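Local atomic coordinates of pyruvate formate-lyase 2 (Archaeoglobus fulgidus, PDB entry 2F3O), a protein that is of unknown function but belongs to the glycyl radical enzymes, related to pyruvate formate-lyase and glycerol dehydratase, and probably acts as a lyase. Residues A[270-278]-A[418-426]; A[404-412]-A[680-688]. All blocks are in the same frame, centred on the assembly; numbering follows the deposited sequence.

Contact 1: A[270-278]-A[418-426]; sequences EQAISMGRI and ALNYTTDGC
A272 and G425 bring the two backbones to 4.4 Å between CA atoms, and from there the chains run roughly antiparallel, their directions 150° apart, diverging somewhat toward G276 and T422. No backbone hydrogen bond crosses directly; a water instead accepts from G276 N and donates to T423 O. At the close end the methyl of A272 rests on the backbone of G425, CB to CA 3.6 Å. Beside it S274 OG lies 3.3 Å from D424 CB, a contact with carbon, while its hydroxyl bonds to A272 O from above the carbonyl plane and to A334 N. D424 carries its carboxylate on to S439. T422, with OG1 anti to its backbone N (chi1 -175°), sets that oxygen against G276 CA at 3.2 Å and also bonds to T423 O. At the far end R277, bent at chi3, lays CD 3.4 Å from Y421 O and crosses the N420 amide obliquely. Its NH1 makes a weak bond of 2.9 Å to N420 OD1, which also meets Y343 of the second subunit, whereas NH2 bonds to C340 O. A leucine in place of R277 would probably leave C340 O without this donor and N420 OD1 without its weak bond from across the contact. Strand 421-424 pairs with strand 428-431 in a hairpin whose turn holds C426, consistent with the cysteine loop of glycyl radical enzymes; strand 273-274 flanks it, backed by helix 250-267, and Y421 reaches helix 401-410.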
ATOM      1  N   GLU A 270      -8.755  35.144   0.761  1.00 42.71           N
ATOM      2  CA  GLU A 270      -9.639  35.748   1.777  1.00 43.23           C
ATOM      3  C   GLU A 270     -10.825  34.948   2.277  1.00 43.43           C
ATOM      4  O   GLU A 270     -11.496  35.392   3.200  1.00 44.05           O
ATOM      5  CB  GLU A 270     -10.218  37.031   1.201  1.00 43.14           C
ATOM      6  CG  GLU A 270      -9.449  37.520  -0.003  1.00 45.09           C
ATOM      7  CD  GLU A 270     -10.014  37.062  -1.352  1.00 48.30           C
ATOM      8  OE1 GLU A 270     -11.254  36.905  -1.483  1.00 49.15           O
ATOM      9  OE2 GLU A 270      -9.198  36.871  -2.292  1.00 50.16           O
ATOM     10  N   GLN A 271     -11.114  33.796   1.680  1.00 43.13           N
ATOM     11  CA  GLN A 271     -12.359  33.122   1.996  1.00 42.89           C
ATOM     12  C   GLN A 271     -12.288  32.065   3.100  1.00 42.43           C
ATOM     13  O   GLN A 271     -11.646  31.022   2.959  1.00 42.44           O
ATOM     14  CB  GLN A 271     -12.997  32.540   0.738  1.00 43.11           C
ATOM     15  CG  GLN A 271     -13.125  33.528  -0.374  1.00 44.25           C
ATOM     16  CD  GLN A 271     -14.000  34.666   0.006  1.00 46.31           C
ATOM     17  OE1 GLN A 271     -15.117  34.447   0.454  1.00 48.31           O
ATOM     18  NE2 GLN A 271     -13.513  35.895  -0.167  1.00 45.93           N
ATOM     19  N   ALA A 272     -12.955  32.368   4.201  1.00 41.45           N
ATOM     20  CA  ALA A 272     -13.403  31.368   5.155  1.00 40.69           C
ATOM     21  C   ALA A 272     -12.345  30.716   6.009  1.00 40.23           C
ATOM     22  O   ALA A 272     -12.555  29.609   6.480  1.00 40.84           O
ATOM     23  CB  ALA A 272     -14.284  30.328   4.492  1.00 40.12           C
ATOM     24  N   ILE A 273     -11.215  31.387   6.202  1.00 39.47           N
ATOM     25  CA  ILE A 273     -10.207  30.884   7.114  1.00 38.88           C
ATOM     26  C   ILE A 273     -10.739  31.123   8.519  1.00 39.27           C
ATOM     27  O   ILE A 273     -10.813  32.255   8.971  1.00 39.50           O
ATOM     28  CB  ILE A 273      -8.885  31.621   6.929  1.00 38.54           C
ATOM     29  CG1 ILE A 273      -8.470  31.586   5.472  1.00 37.84           C
ATOM     30  CG2 ILE A 273      -7.805  31.013   7.787  1.00 37.53           C
ATOM     31  CD1 ILE A 273      -7.178  32.298   5.216  1.00 38.30           C
ATOM     32  N   SER A 274     -11.125  30.057   9.205  1.00 39.45           N
ATOM     33  CA  SER A 274     -11.932  30.192  10.414  1.00 39.61           C
ATOM     34  C   SER A 274     -11.205  29.738  11.663  1.00 39.67           C
ATOM     35  O   SER A 274     -10.136  29.134  11.585  1.00 39.98           O
ATOM     36  CB  SER A 274     -13.231  29.419  10.241  1.00 39.82           C
ATOM     37  OG  SER A 274     -13.889  29.845   9.052  1.00 40.14           O
ATOM     38  N   MET A 275     -11.772  30.035  12.822  1.00 39.46           N
ATOM     39  CA  MET A 275     -11.061  29.797  14.069  1.00 39.60           C
ATOM     40  C   MET A 275     -11.566  28.595  14.863  1.00 39.35           C
ATOM     41  O   MET A 275     -10.979  28.224  15.877  1.00 39.52           O
ATOM     42  CB  MET A 275     -11.071  31.051  14.934  1.00 39.55           C
ATOM     43  CG  MET A 275     -10.088  32.109  14.472  1.00 39.66           C
ATOM     44  SD  MET A 275     -10.476  33.729  15.181  1.00 40.38           S
ATOM     45  CE  MET A 275     -11.258  34.521  13.769  1.00 40.45           C
ATOM     46  N   GLY A 276     -12.656  27.993  14.406  1.00 39.04           N
ATOM     47  CA  GLY A 276     -13.132  26.747  14.993  1.00 38.64           C
ATOM     48  C   GLY A 276     -13.862  26.881  16.300  1.00 38.38           C
ATOM     49  O   GLY A 276     -14.493  27.887  16.575  1.00 38.49           O
ATOM     50  N   ARG A 277     -13.771  25.860  17.130  1.00 38.36           N
ATOM     51  CA  ARG A 277     -14.454  25.902  18.419  1.00 38.05           C
ATOM     52  C   ARG A 277     -13.680  26.687  19.465  1.00 38.26           C
ATOM     53  O   ARG A 277     -13.203  26.131  20.456  1.00 37.63           O
ATOM     54  CB  ARG A 277     -14.749  24.505  18.918  1.00 37.81           C
ATOM     55  CG  ARG A 277     -15.626  23.734  17.987  1.00 36.63           C
ATOM     56  CD  ARG A 277     -15.950  22.396  18.578  1.00 34.36           C
ATOM     57  NE  ARG A 277     -17.042  22.507  19.525  1.00 32.81           N
ATOM     58  CZ  ARG A 277     -17.557  21.459  20.135  1.00 32.56           C
ATOM     59  NH1 ARG A 277     -17.051  20.272  19.866  1.00 32.48           N
ATOM     60  NH2 ARG A 277     -18.570  21.586  20.987  1.00 32.41           N
ATOM     61  N   ILE A 278     -13.628  27.993  19.228  1.00 38.60           N
ATOM     62  CA  ILE A 278     -12.880  28.963  20.001  1.00 39.13           C
ATOM     63  C   ILE A 278     -13.293  29.040  21.469  1.00 39.56           C
ATOM     64  O   ILE A 278     -12.459  29.304  22.326  1.00 39.67           O
ATOM     65  CB  ILE A 278     -12.966  30.339  19.309  1.00 39.14           C
ATOM     66  CG1 ILE A 278     -11.863  31.280  19.772  1.00 38.85           C
ATOM     67  CG2 ILE A 278     -14.342  30.949  19.477  1.00 39.70           C
ATOM     68  CD1 ILE A 278     -11.664  32.466  18.856  1.00 38.82           C
ATOM     69  N   ALA A 418     -17.099  13.558  14.428  1.00 42.07           N
ATOM     70  CA  ALA A 418     -18.392  14.165  14.079  1.00 40.85           C
ATOM     71  C   ALA A 418     -18.993  14.963  15.232  1.00 40.22           C
ATOM     72  O   ALA A 418     -19.445  16.080  15.027  1.00 40.20           O
ATOM     73  CB  ALA A 418     -19.383  13.113  13.596  1.00 40.76           C
ATOM     74  N   LEU A 419     -19.010  14.384  16.434  1.00 39.26           N
ATOM     75  CA  LEU A 419     -19.447  15.094  17.640  1.00 38.16           C
ATOM     76  C   LEU A 419     -18.658  16.384  17.850  1.00 38.21           C
ATOM     77  O   LEU A 419     -19.226  17.417  18.160  1.00 38.70           O
ATOM     78  CB  LEU A 419     -19.306  14.210  18.882  1.00 37.69           C
ATOM     79  CG  LEU A 419     -20.458  13.359  19.445  1.00 37.14           C
ATOM     80  CD1 LEU A 419     -21.853  13.828  18.971  1.00 35.74           C
ATOM     81  CD2 LEU A 419     -20.268  11.891  19.151  1.00 34.98           C
ATOM     82  N   ASN A 420     -17.349  16.341  17.631  1.00 38.00           N
ATOM     83  CA  ASN A 420     -16.498  17.510  17.822  1.00 37.83           C
ATOM     84  C   ASN A 420     -16.358  18.349  16.540  1.00 37.55           C
ATOM     85  O   ASN A 420     -15.264  18.783  16.182  1.00 36.98           O
ATOM     86  CB  ASN A 420     -15.119  17.035  18.318  1.00 38.18           C
ATOM     87  CG  ASN A 420     -14.226  18.166  18.802  1.00 37.77           C
ATOM     88  OD1 ASN A 420     -14.531  18.841  19.791  1.00 37.23           O
ATOM     89  ND2 ASN A 420     -13.090  18.357  18.114  1.00 36.46           N
ATOM     90  N   TYR A 421     -17.454  18.571  15.830  1.00 37.31           N
ATOM     91  CA  TYR A 421     -17.306  19.217  14.550  1.00 37.49           C
ATOM     92  C   TYR A 421     -17.185  20.708  14.724  1.00 37.79           C
ATOM     93  O   TYR A 421     -17.509  21.249  15.775  1.00 37.83           O
ATOM     94  CB  TYR A 421     -18.434  18.881  13.589  1.00 37.36           C
ATOM     95  CG  TYR A 421     -19.762  19.557  13.867  1.00 38.19           C
ATOM     96  CD1 TYR A 421     -20.148  20.726  13.203  1.00 37.73           C
ATOM     97  CD2 TYR A 421     -20.655  19.010  14.781  1.00 39.81           C
ATOM     98  CE1 TYR A 421     -21.374  21.322  13.459  1.00 37.92           C
ATOM     99  CE2 TYR A 421     -21.882  19.598  15.043  1.00 38.92           C
ATOM    100  CZ  TYR A 421     -22.232  20.744  14.387  1.00 38.91           C
ATOM    101  OH  TYR A 421     -23.459  21.284  14.668  1.00 39.50           O
ATOM    102  N   THR A 422     -16.711  21.358  13.672  1.00 38.15           N
ATOM    103  CA  THR A 422     -16.639  22.789  13.610  1.00 38.18           C
ATOM    104  C   THR A 422     -17.363  23.274  12.368  1.00 38.60           C
ATOM    105  O   THR A 422     -17.758  22.500  11.502  1.00 38.54           O
ATOM    106  CB  THR A 422     -15.196  23.261  13.521  1.00 38.06           C
ATOM    107  OG1 THR A 422     -15.154  24.699  13.579  1.00 37.66           O
ATOM    108  CG2 THR A 422     -14.567  22.761  12.222  1.00 37.32           C
ATOM    109  N   THR A 423     -17.547  24.578  12.296  1.00 38.99           N
ATOM    110  CA  THR A 423     -18.101  25.166  11.123  1.00 39.74           C
ATOM    111  C   THR A 423     -17.042  26.094  10.508  1.00 39.82           C
ATOM    112  O   THR A 423     -16.077  26.464  11.167  1.00 39.82           O
ATOM    113  CB  THR A 423     -19.387  25.930  11.483  1.00 40.06           C
ATOM    114  OG1 THR A 423     -19.043  27.037  12.305  1.00 41.12           O
ATOM    115  CG2 THR A 423     -20.362  25.055  12.288  1.00 39.85           C
ATOM    116  N   ASP A 424     -17.206  26.431   9.238  1.00 40.19           N
ATOM    117  CA  ASP A 424     -16.400  27.473   8.601  1.00 40.82           C
ATOM    118  C   ASP A 424     -17.215  28.123   7.468  1.00 41.05           C
ATOM    119  O   ASP A 424     -18.165  27.515   6.932  1.00 40.70           O
ATOM    120  CB  ASP A 424     -15.084  26.915   8.042  1.00 41.11           C
ATOM    121  CG  ASP A 424     -15.304  25.836   6.975  1.00 42.14           C
ATOM    122  OD1 ASP A 424     -15.526  24.665   7.358  1.00 42.67           O
ATOM    123  OD2 ASP A 424     -15.234  26.155   5.763  1.00 42.06           O
ATOM    124  N   GLY A 425     -16.833  29.346   7.108  1.00 40.82           N
ATOM    125  CA  GLY A 425     -17.522  30.073   6.051  1.00 41.24           C
ATOM    126  C   GLY A 425     -18.923  30.537   6.406  1.00 41.26           C
ATOM    127  O   GLY A 425     -19.118  31.178   7.428  1.00 41.64           O
ATOM    128  N   CYS A 426     -19.895  30.217   5.561  1.00 40.88           N
ATOM    129  CA  CYS A 426     -21.285  30.445   5.887  1.00 40.65           C
ATOM    130  C   CYS A 426     -21.884  29.364   6.773  1.00 40.61           C
ATOM    131  O   CYS A 426     -22.217  29.601   7.947  1.00 40.36           O
ATOM    132  CB  CYS A 426     -22.107  30.450   4.626  1.00 40.63           C
ATOM    133  SG  CYS A 426     -21.479  31.513   3.402  1.00 42.63           S
TER
HETATM  134  O   HOH W   1     -15.053  28.338  12.934  1.00 34.68           O

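Contact 2: A[404-412]-A[680-688]; sequences AVKALKNAE and LSYENLPNG
P686 packs its ring against A407 in helix 401-410 and A411 just past its end, one turn on, its CB 4.2 Å from A407 CB and 4.0 Å from A411 CB. The same proline carbon also lies beside A407 O. With only a methyl to separate them, A407 lets the loop backbone come close: its CB touches Y682 O at 3.6 Å and its CA faces E683 O. L408 touches the proline carbonyl more loosely through CD2. On the solvent side N410 ND2 stands 3.2 Å from E683 O, while the CG of K406 lies alongside the CB of E683. The two side chains run side by side, pointing the same way, yet their charged ends stay 7.0 Å apart, NZ to OE2; K406 NZ makes a long, weak ion pair with D402 instead. In E683 CG sits between the backbone N and carbonyl carbon (chi1 60°) and the side chain bends at chi2, carrying the carboxylate away from the helix. A water donates to A407 O at 2.7 Å and, weakly, to E683 O. Behind this shell a Schellman motif with E412 as C-prime residue ends the helix. The loop is shaped by a 3-10 segment at 682-683 and a type I turn from L685 to G688; N684 O is held by N615, and N687 bonds through ND2 to S439 O and through its backbone to A627. Methyls, a proline ring and main-chain carbonyls thus make the seam, consistent with fit of shape and a water link rather than with a salt bridge.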
ATOM      1  N   ALA A 404     -26.359  17.543  11.927  1.00 44.08           N
ATOM      2  CA  ALA A 404     -25.005  17.798  11.467  1.00 43.33           C
ATOM      3  C   ALA A 404     -24.086  16.601  11.684  1.00 42.94           C
ATOM      4  O   ALA A 404     -23.302  16.276  10.806  1.00 42.71           O
ATOM      5  CB  ALA A 404     -24.445  19.035  12.145  1.00 43.38           C
ATOM      6  N   VAL A 405     -24.185  15.944  12.840  1.00 42.48           N
ATOM      7  CA  VAL A 405     -23.336  14.786  13.107  1.00 42.34           C
ATOM      8  C   VAL A 405     -23.820  13.547  12.360  1.00 42.34           C
ATOM      9  O   VAL A 405     -23.057  12.597  12.158  1.00 42.83           O
ATOM     10  CB  VAL A 405     -23.143  14.465  14.630  1.00 42.19           C
ATOM     11  CG1 VAL A 405     -22.767  15.707  15.405  1.00 42.53           C
ATOM     12  CG2 VAL A 405     -24.361  13.835  15.225  1.00 42.53           C
ATOM     13  N   LYS A 406     -25.084  13.564  11.944  1.00 42.00           N
ATOM     14  CA  LYS A 406     -25.667  12.468  11.174  1.00 41.48           C
ATOM     15  C   LYS A 406     -25.137  12.567   9.742  1.00 40.65           C
ATOM     16  O   LYS A 406     -24.851  11.549   9.108  1.00 40.38           O
ATOM     17  CB  LYS A 406     -27.195  12.554  11.225  1.00 41.62           C
ATOM     18  CG  LYS A 406     -27.953  11.373  10.682  1.00 43.52           C
ATOM     19  CD  LYS A 406     -29.417  11.422  11.140  1.00 47.16           C
ATOM     20  CE  LYS A 406     -29.506  11.736  12.649  1.00 49.86           C
ATOM     21  NZ  LYS A 406     -30.806  11.359  13.339  1.00 51.81           N
ATOM     22  N   ALA A 407     -24.974  13.806   9.268  1.00 39.70           N
ATOM     23  CA  ALA A 407     -24.466  14.087   7.938  1.00 39.01           C
ATOM     24  C   ALA A 407     -23.030  13.665   7.854  1.00 39.06           C
ATOM     25  O   ALA A 407     -22.611  13.074   6.863  1.00 38.91           O
ATOM     26  CB  ALA A 407     -24.571  15.549   7.633  1.00 38.67           C
ATOM     27  N   LEU A 408     -22.280  13.958   8.913  1.00 39.22           N
ATOM     28  CA  LEU A 408     -20.861  13.651   8.940  1.00 39.14           C
ATOM     29  C   LEU A 408     -20.626  12.154   9.074  1.00 39.75           C
ATOM     30  O   LEU A 408     -19.792  11.605   8.379  1.00 39.97           O
ATOM     31  CB  LEU A 408     -20.139  14.456  10.018  1.00 38.59           C
ATOM     32  CG  LEU A 408     -20.077  15.961   9.733  1.00 37.14           C
ATOM     33  CD1 LEU A 408     -19.743  16.698  10.981  1.00 34.62           C
ATOM     34  CD2 LEU A 408     -19.116  16.346   8.616  1.00 37.01           C
ATOM     35  N   LYS A 409     -21.403  11.482   9.912  1.00 40.60           N
ATOM     36  CA  LYS A 409     -21.302  10.022  10.000  1.00 41.57           C
ATOM     37  C   LYS A 409     -21.566   9.305   8.672  1.00 42.15           C
ATOM     38  O   LYS A 409     -20.949   8.294   8.409  1.00 42.44           O
ATOM     39  CB  LYS A 409     -22.140   9.440  11.150  1.00 41.13           C
ATOM     40  CG  LYS A 409     -21.315   9.206  12.392  1.00 41.74           C
ATOM     41  CD  LYS A 409     -22.142   9.338  13.648  1.00 44.08           C
ATOM     42  CE  LYS A 409     -22.892   8.048  13.998  1.00 45.29           C
ATOM     43  NZ  LYS A 409     -23.195   7.975  15.461  1.00 46.49           N
ATOM     44  N   ASN A 410     -22.435   9.852   7.821  1.00 43.08           N
ATOM     45  CA  ASN A 410     -22.657   9.275   6.495  1.00 44.14           C
ATOM     46  C   ASN A 410     -21.547   9.588   5.509  1.00 44.44           C
ATOM     47  O   ASN A 410     -21.421   8.931   4.485  1.00 44.86           O
ATOM     48  CB  ASN A 410     -23.983   9.730   5.906  1.00 44.26           C
ATOM     49  CG  ASN A 410     -25.145   8.998   6.498  1.00 46.56           C
ATOM     50  OD1 ASN A 410     -25.030   8.368   7.561  1.00 49.20           O
ATOM     51  ND2 ASN A 410     -26.286   9.070   5.830  1.00 48.32           N
ATOM     52  N   ALA A 411     -20.741  10.597   5.825  1.00 44.58           N
ATOM     53  CA  ALA A 411     -19.602  10.947   5.013  1.00 44.38           C
ATOM     54  C   ALA A 411     -18.417  10.149   5.532  1.00 44.68           C
ATOM     55  O   ALA A 411     -17.262  10.397   5.142  1.00 44.95           O
ATOM     56  CB  ALA A 411     -19.333  12.421   5.113  1.00 44.21           C
ATOM     57  N   GLU A 412     -18.736   9.188   6.404  1.00 44.63           N
ATOM     58  CA  GLU A 412     -17.787   8.300   7.080  1.00 45.13           C
ATOM     59  C   GLU A 412     -16.828   8.983   8.046  1.00 44.66           C
ATOM     60  O   GLU A 412     -15.661   8.627   8.127  1.00 44.78           O
ATOM     61  CB  GLU A 412     -17.043   7.391   6.104  1.00 45.18           C
ATOM     62  CG  GLU A 412     -17.810   6.161   5.746  1.00 47.97           C
ATOM     63  CD  GLU A 412     -17.541   5.777   4.323  1.00 54.45           C
ATOM     64  OE1 GLU A 412     -16.510   6.268   3.782  1.00 56.35           O
ATOM     65  OE2 GLU A 412     -18.358   5.019   3.735  1.00 56.88           O
ATOM     66  N   LEU A 680     -36.360  17.846   3.970  1.00 53.12           N
ATOM     67  CA  LEU A 680     -35.180  17.505   3.191  1.00 52.67           C
ATOM     68  C   LEU A 680     -34.232  16.570   3.945  1.00 52.58           C
ATOM     69  O   LEU A 680     -34.071  16.677   5.159  1.00 52.66           O
ATOM     70  CB  LEU A 680     -34.451  18.778   2.803  1.00 52.59           C
ATOM     71  CG  LEU A 680     -35.349  19.855   2.218  1.00 52.23           C
ATOM     72  CD1 LEU A 680     -34.535  21.082   2.005  1.00 52.81           C
ATOM     73  CD2 LEU A 680     -35.938  19.425   0.912  1.00 52.24           C
ATOM     74  N   SER A 681     -33.609  15.653   3.217  1.00 52.35           N
ATOM     75  CA  SER A 681     -32.742  14.652   3.824  1.00 52.17           C
ATOM     76  C   SER A 681     -31.352  15.195   4.143  1.00 51.87           C
ATOM     77  O   SER A 681     -30.432  15.094   3.333  1.00 51.46           O
ATOM     78  CB  SER A 681     -32.634  13.444   2.903  1.00 52.38           C
ATOM     79  OG  SER A 681     -33.897  12.816   2.776  1.00 52.53           O
ATOM     80  N   TYR A 682     -31.211  15.747   5.348  1.00 51.70           N
ATOM     81  CA  TYR A 682     -29.986  16.432   5.767  1.00 51.38           C
ATOM     82  C   TYR A 682     -28.849  15.470   6.011  1.00 51.38           C
ATOM     83  O   TYR A 682     -27.678  15.831   5.882  1.00 51.44           O
ATOM     84  CB  TYR A 682     -30.236  17.260   7.021  1.00 51.08           C
ATOM     85  CG  TYR A 682     -31.005  18.490   6.707  1.00 50.80           C
ATOM     86  CD1 TYR A 682     -32.283  18.685   7.217  1.00 51.78           C
ATOM     87  CD2 TYR A 682     -30.476  19.447   5.863  1.00 51.00           C
ATOM     88  CE1 TYR A 682     -33.012  19.827   6.906  1.00 52.19           C
ATOM     89  CE2 TYR A 682     -31.189  20.585   5.540  1.00 52.08           C
ATOM     90  CZ  TYR A 682     -32.458  20.775   6.062  1.00 51.72           C
ATOM     91  OH  TYR A 682     -33.156  21.907   5.732  1.00 50.66           O
ATOM     92  N   GLU A 683     -29.230  14.241   6.336  1.00 51.31           N
ATOM     93  CA  GLU A 683     -28.337  13.114   6.540  1.00 51.40           C
ATOM     94  C   GLU A 683     -27.448  12.851   5.333  1.00 50.37           C
ATOM     95  O   GLU A 683     -26.395  12.261   5.478  1.00 50.23           O
ATOM     96  CB  GLU A 683     -29.153  11.855   6.909  1.00 52.28           C
ATOM     97  CG  GLU A 683     -30.207  11.381   5.851  1.00 55.47           C
ATOM     98  CD  GLU A 683     -31.623  11.995   6.022  1.00 59.88           C
ATOM     99  OE1 GLU A 683     -32.602  11.407   5.490  1.00 61.13           O
ATOM    100  OE2 GLU A 683     -31.772  13.069   6.666  1.00 61.63           O
ATOM    101  N   ASN A 684     -27.863  13.314   4.157  1.00 49.71           N
ATOM    102  CA  ASN A 684     -27.042  13.237   2.950  1.00 49.10           C
ATOM    103  C   ASN A 684     -26.407  14.535   2.500  1.00 48.69           C
ATOM    104  O   ASN A 684     -25.951  14.622   1.367  1.00 48.53           O
ATOM    105  CB  ASN A 684     -27.876  12.756   1.789  1.00 49.29           C
ATOM    106  CG  ASN A 684     -28.380  11.390   1.998  1.00 49.73           C
ATOM    107  OD1 ASN A 684     -29.583  11.162   2.024  1.00 50.67           O
ATOM    108  ND2 ASN A 684     -27.466  10.453   2.177  1.00 51.46           N
ATOM    109  N   LEU A 685     -26.365  15.540   3.365  1.00 48.37           N
ATOM    110  CA  LEU A 685     -25.881  16.852   2.952  1.00 48.11           C
ATOM    111  C   LEU A 685     -24.686  17.320   3.784  1.00 47.92           C
ATOM    112  O   LEU A 685     -24.798  18.308   4.490  1.00 48.42           O
ATOM    113  CB  LEU A 685     -27.026  17.849   3.078  1.00 47.81           C
ATOM    114  CG  LEU A 685     -27.045  19.144   2.274  1.00 48.29           C
ATOM    115  CD1 LEU A 685     -26.952  18.902   0.788  1.00 47.97           C
ATOM    116  CD2 LEU A 685     -28.320  19.873   2.591  1.00 48.29           C
ATOM    117  N   PRO A 686     -23.518  16.641   3.683  1.00 47.66           N
ATOM    118  CA  PRO A 686     -22.516  16.911   4.720  1.00 47.19           C
ATOM    119  C   PRO A 686     -21.676  18.178   4.553  1.00 46.83           C
ATOM    120  O   PRO A 686     -20.769  18.382   5.337  1.00 47.55           O
ATOM    121  CB  PRO A 686     -21.606  15.690   4.633  1.00 46.89           C
ATOM    122  CG  PRO A 686     -21.643  15.335   3.188  1.00 46.98           C
ATOM    123  CD  PRO A 686     -23.025  15.646   2.706  1.00 47.31           C
ATOM    124  N   ASN A 687     -21.944  19.012   3.561  1.00 46.10           N
ATOM    125  CA  ASN A 687     -21.224  20.274   3.468  1.00 45.80           C
ATOM    126  C   ASN A 687     -22.068  21.472   3.935  1.00 46.00           C
ATOM    127  O   ASN A 687     -21.689  22.612   3.747  1.00 45.43           O
ATOM    128  CB  ASN A 687     -20.703  20.488   2.049  1.00 45.80           C
ATOM    129  CG  ASN A 687     -19.618  21.554   1.969  1.00 45.33           C
ATOM    130  OD1 ASN A 687     -18.510  21.387   2.471  1.00 46.24           O
ATOM    131  ND2 ASN A 687     -19.937  22.651   1.323  1.00 44.52           N
ATOM    132  N   GLY A 688     -23.215  21.198   4.552  1.00 46.66           N
ATOM    133  CA  GLY A 688     -24.070  22.240   5.141  1.00 47.14           C
ATOM    134  C   GLY A 688     -25.262  22.689   4.313  1.00 47.45           C
ATOM    135  O   GLY A 688     -25.324  22.443   3.109  1.00 47.33           O
TER
HETATM  136  O   HOH W   2     -23.308  12.600   4.280  1.00 40.93           O

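In the fold
The centre of contact 1 lies about 9 Å from the centre of the chain, that of contact 2 about 18 Å, with part of its margin on the surface. Their centres are about 16 Å apart, yet the contacts touch: Y421 and A418 of contact 1 pack on A404, V405 and L408 of contact 2, and helices 401-410 and 415-419 follow each other in the chain. S439 links them again, binding D424 through its side chain and N687 through its carbonyl. Buried hydroxyls, an arginine and a carboxylate give contact 1 a polar character, extended to a second subunit, whereas contact 2 sets alanine methyls and a proline ring beside main-chain carbonyls, with K406, N410 and E683 toward solvent.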